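Local atomic coordinates of terminal oxygenase component of carbazole 1,9a-dioxygenase (Sphingomonas, PDB entry 3GKQ), a protein that probably catalyses the angular dioxygenation of carbazole at its 1 and 9a carbons, using a Rieske [2Fe-2S] cluster and a non-haem iron. Residues 31-36 and 50-55. Numbering follows the deposited sequence.
Sequences HWYPVR and QLLGEK
Tyr33 and Val35 of strand 31-35 meet Leu51 and Leu52 at the tip of a beta hairpin, packing two antiparallel sheets of the Rieske domain against each other. Strand 31-35 pairs with strand 135-140 in one sheet, whereas the hairpin joins strands 47-51 and 54-61 of the other. No hydrogen bond crosses between the two segments; the contact is wholly apolar and buried. The hairpin closes with a type I' turn from Leu51 to Glu54, and two backbone bonds, Leu51 N to Glu54 O (3.1 Å) and Glu54 N to Leu51 O (2.9 Å), hold it. Leu52, with positive phi, takes the first corner of the turn, and its side chain extends to Tyr33. There CD1 of Leu52 sits over one face of the Tyr33 ring, 3.9 Å from its centroid and 13° off the normal, a CH-pi contact. The other methyl, Leu52 CD2, reaches CE2 of Tyr33 at 3.8 Å, so the leucine fork spans the ring from its centre to one side. Tyr33 has CG anti to its carbonyl carbon (chi1 -69°) and the ring turned so that one face meets Leu52. Its hydroxyl is hydrogen-bonded to the carbonyl oxygen of Phe28, which fixes the far end of the ring, while Val288 and Pro268 also touch the side chain. Replacing Tyr33 by an alanine would probably leave Leu52 CD1 without its aromatic platform and the Phe28 carbonyl without its hydroxyl partner. Leu52 also touches Pro289 of strand 282-289, bringing the hairpin tip against the catalytic domain's large sheet. Leu51, its CG lying between backbone N and carbonyl carbon (chi1 75°), directs one methyl at both strand residues: CD1 lies 3.9 Å from Tyr33 CB and 3.5 Å from Val35 CG1.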
ATOM      1  N   HIS A  31      28.033 -10.195  11.346  1.00 27.67           N
ATOM      2  CA  HIS A  31      28.963  -9.130  10.982  1.00 26.33           C
ATOM      3  C   HIS A  31      28.607  -7.877  11.781  1.00 26.75           C
ATOM      4  O   HIS A  31      27.484  -7.754  12.284  1.00 25.75           O
ATOM      5  CB  HIS A  31      28.856  -8.801   9.488  1.00 25.64           C
ATOM      6  CG  HIS A  31      29.441  -9.843   8.585  1.00 25.67           C
ATOM      7  ND1 HIS A  31      30.790  -9.917   8.308  1.00 27.29           N
ATOM      8  CD2 HIS A  31      28.856 -10.836   7.874  1.00 25.27           C
ATOM      9  CE1 HIS A  31      31.010 -10.907   7.463  1.00 27.21           C
ATOM     10  NE2 HIS A  31      29.853 -11.482   7.182  1.00 26.19           N
ATOM     11  N   TRP A  32      29.565  -6.954  11.889  1.00 26.44           N
ATOM     12  CA  TRP A  32      29.354  -5.694  12.595  1.00 26.85           C
ATOM     13  C   TRP A  32      28.786  -4.677  11.615  1.00 26.60           C
ATOM     14  O   TRP A  32      29.184  -4.636  10.452  1.00 26.57           O
ATOM     15  CB  TRP A  32      30.669  -5.129  13.152  1.00 27.50           C
ATOM     16  CG  TRP A  32      31.259  -5.892  14.295  1.00 28.62           C
ATOM     17  CD1 TRP A  32      32.208  -6.871  14.229  1.00 30.34           C
ATOM     18  CD2 TRP A  32      30.949  -5.725  15.684  1.00 29.23           C
ATOM     19  NE1 TRP A  32      32.514  -7.320  15.490  1.00 30.85           N
ATOM     20  CE2 TRP A  32      31.757  -6.634  16.402  1.00 30.50           C
ATOM     21  CE3 TRP A  32      30.070  -4.894  16.390  1.00 28.39           C
ATOM     22  CZ2 TRP A  32      31.711  -6.735  17.800  1.00 30.36           C
ATOM     23  CZ3 TRP A  32      30.022  -4.994  17.781  1.00 28.57           C
ATOM     24  CH2 TRP A  32      30.840  -5.910  18.468  1.00 30.69           C
ATOM     25  N   TYR A  33      27.870  -3.850  12.100  1.00 25.69           N
ATOM     26  CA  TYR A  33      27.241  -2.820  11.289  1.00 25.64           C
ATOM     27  C   TYR A  33      27.076  -1.545  12.106  1.00 25.71           C
ATOM     28  O   TYR A  33      26.661  -1.595  13.261  1.00 26.18           O
ATOM     29  CB  TYR A  33      25.847  -3.266  10.835  1.00 25.38           C
ATOM     30  CG  TYR A  33      25.824  -4.394   9.827  1.00 27.69           C
ATOM     31  CD1 TYR A  33      25.976  -4.141   8.461  1.00 24.90           C
ATOM     32  CD2 TYR A  33      25.637  -5.713  10.237  1.00 26.43           C
ATOM     33  CE1 TYR A  33      25.937  -5.178   7.528  1.00 27.15           C
ATOM     34  CE2 TYR A  33      25.598  -6.755   9.319  1.00 27.53           C
ATOM     35  CZ  TYR A  33      25.747  -6.481   7.966  1.00 27.97           C
ATOM     36  OH  TYR A  33      25.706  -7.512   7.062  1.00 26.47           O
ATOM     37  N   PRO A  34      27.414  -0.387  11.523  1.00 26.03           N
ATOM     38  CA  PRO A  34      27.264   0.880  12.243  1.00 26.81           C
ATOM     39  C   PRO A  34      25.789   1.263  12.103  1.00 27.26           C
ATOM     40  O   PRO A  34      25.206   1.079  11.035  1.00 28.42           O
ATOM     41  CB  PRO A  34      28.191   1.819  11.478  1.00 26.08           C
ATOM     42  CG  PRO A  34      28.068   1.323  10.063  1.00 26.06           C
ATOM     43  CD  PRO A  34      28.108  -0.189  10.235  1.00 26.64           C
ATOM     44  N   VAL A  35      25.177   1.787  13.160  1.00 28.00           N
ATOM     45  CA  VAL A  35      23.763   2.137  13.080  1.00 29.58           C
ATOM     46  C   VAL A  35      23.426   3.583  13.406  1.00 31.40           C
ATOM     47  O   VAL A  35      22.381   4.088  12.989  1.00 29.39           O
ATOM     48  CB  VAL A  35      22.914   1.242  14.007  1.00 30.57           C
ATOM     49  CG1 VAL A  35      23.045  -0.210  13.584  1.00 32.52           C
ATOM     50  CG2 VAL A  35      23.361   1.415  15.455  1.00 30.88           C
ATOM     51  N   ARG A  36      24.307   4.255  14.139  1.00 30.65           N
ATOM     52  CA  ARG A  36      24.041   5.633  14.523  1.00 33.06           C
ATOM     53  C   ARG A  36      25.344   6.348  14.896  1.00 33.54           C
ATOM     54  O   ARG A  36      26.361   5.706  15.177  1.00 31.68           O
ATOM     55  CB  ARG A  36      23.079   5.626  15.722  1.00 36.29           C
ATOM     56  CG  ARG A  36      22.052   6.746  15.757  1.00 41.53           C
ATOM     57  CD  ARG A  36      20.652   6.278  15.374  1.00 39.42           C
ATOM     58  NE  ARG A  36      20.541   5.985  13.952  1.00 45.45           N
ATOM     59  CZ  ARG A  36      19.414   5.641  13.338  1.00 45.68           C
ATOM     60  NH1 ARG A  36      18.277   5.544  14.018  1.00 45.66           N
ATOM     61  NH2 ARG A  36      19.423   5.390  12.037  1.00 48.81           N
ATOM     62  N   GLN A  50      16.653   0.084  13.512  1.00 27.52           N
ATOM     63  CA  GLN A  50      16.321  -1.178  12.867  1.00 28.27           C
ATOM     64  C   GLN A  50      17.395  -1.482  11.837  1.00 27.36           C
ATOM     65  O   GLN A  50      17.724  -0.633  11.012  1.00 27.10           O
ATOM     66  CB  GLN A  50      14.955  -1.111  12.176  1.00 28.88           C
ATOM     67  CG  GLN A  50      14.537  -2.434  11.525  1.00 31.49           C
ATOM     68  CD  GLN A  50      13.166  -2.366  10.866  1.00 35.45           C
ATOM     69  OE1 GLN A  50      12.223  -1.805  11.425  1.00 37.79           O
ATOM     70  NE2 GLN A  50      13.047  -2.953   9.684  1.00 35.30           N
ATOM     71  N   LEU A  51      17.965  -2.679  11.908  1.00 26.18           N
ATOM     72  CA  LEU A  51      18.976  -3.081  10.942  1.00 26.81           C
ATOM     73  C   LEU A  51      18.772  -4.557  10.644  1.00 26.58           C
ATOM     74  O   LEU A  51      18.472  -5.349  11.544  1.00 25.73           O
ATOM     75  CB  LEU A  51      20.396  -2.841  11.472  1.00 27.36           C
ATOM     76  CG  LEU A  51      20.957  -3.790  12.530  1.00 28.84           C
ATOM     77  CD1 LEU A  51      22.456  -3.559  12.672  1.00 28.59           C
ATOM     78  CD2 LEU A  51      20.246  -3.574  13.851  1.00 29.83           C
ATOM     79  N   LEU A  52      18.923  -4.920   9.375  1.00 26.27           N
ATOM     80  CA  LEU A  52      18.737  -6.302   8.948  1.00 25.78           C
ATOM     81  C   LEU A  52      17.380  -6.859   9.369  1.00 25.24           C
ATOM     82  O   LEU A  52      17.247  -8.047   9.668  1.00 25.00           O
ATOM     83  CB  LEU A  52      19.870  -7.185   9.482  1.00 25.81           C
ATOM     84  CG  LEU A  52      21.192  -7.062   8.716  1.00 28.33           C
ATOM     85  CD1 LEU A  52      21.858  -5.722   9.025  1.00 28.01           C
ATOM     86  CD2 LEU A  52      22.113  -8.204   9.102  1.00 28.33           C
ATOM     87  N   GLY A  53      16.374  -5.986   9.387  1.00 25.43           N
ATOM     88  CA  GLY A  53      15.027  -6.390   9.752  1.00 26.48           C
ATOM     89  C   GLY A  53      14.762  -6.560  11.240  1.00 27.66           C
ATOM     90  O   GLY A  53      13.643  -6.880  11.635  1.00 29.20           O
ATOM     91  N   GLU A  54      15.779  -6.348  12.069  1.00 27.85           N
ATOM     92  CA  GLU A  54      15.627  -6.501  13.512  1.00 27.37           C
ATOM     93  C   GLU A  54      15.492  -5.155  14.226  1.00 28.00           C
ATOM     94  O   GLU A  54      16.254  -4.225  13.968  1.00 28.31           O
ATOM     95  CB  GLU A  54      16.821  -7.290  14.068  1.00 27.68           C
ATOM     96  CG  GLU A  54      16.843  -8.753  13.596  1.00 28.80           C
ATOM     97  CD  GLU A  54      18.076  -9.530  14.060  1.00 30.27           C
ATOM     98  OE1 GLU A  54      18.636  -9.208  15.126  1.00 29.57           O
ATOM     99  OE2 GLU A  54      18.475 -10.484  13.359  1.00 30.98           O
ATOM    100  N   LYS A  55      14.508  -5.054  15.114  1.00 26.94           N
ATOM    101  CA  LYS A  55      14.278  -3.821  15.862  1.00 26.91           C
ATOM    102  C   LYS A  55      15.074  -3.837  17.162  1.00 27.18           C
ATOM    103  O   LYS A  55      14.905  -4.721  18.003  1.00 25.95           O
ATOM    104  CB  LYS A  55      12.784  -3.648  16.134  1.00 27.69           C
ATOM    105  CG  LYS A  55      11.970  -3.435  14.857  1.00 30.48           C
ATOM    106  CD  LYS A  55      10.470  -3.434  15.116  1.00 33.92           C
ATOM    107  CE  LYS A  55      10.034  -2.223  15.922  1.00 35.08           C
ATOM    108  NZ  LYS A  55       8.563  -2.238  16.186  1.00 36.63           N
TER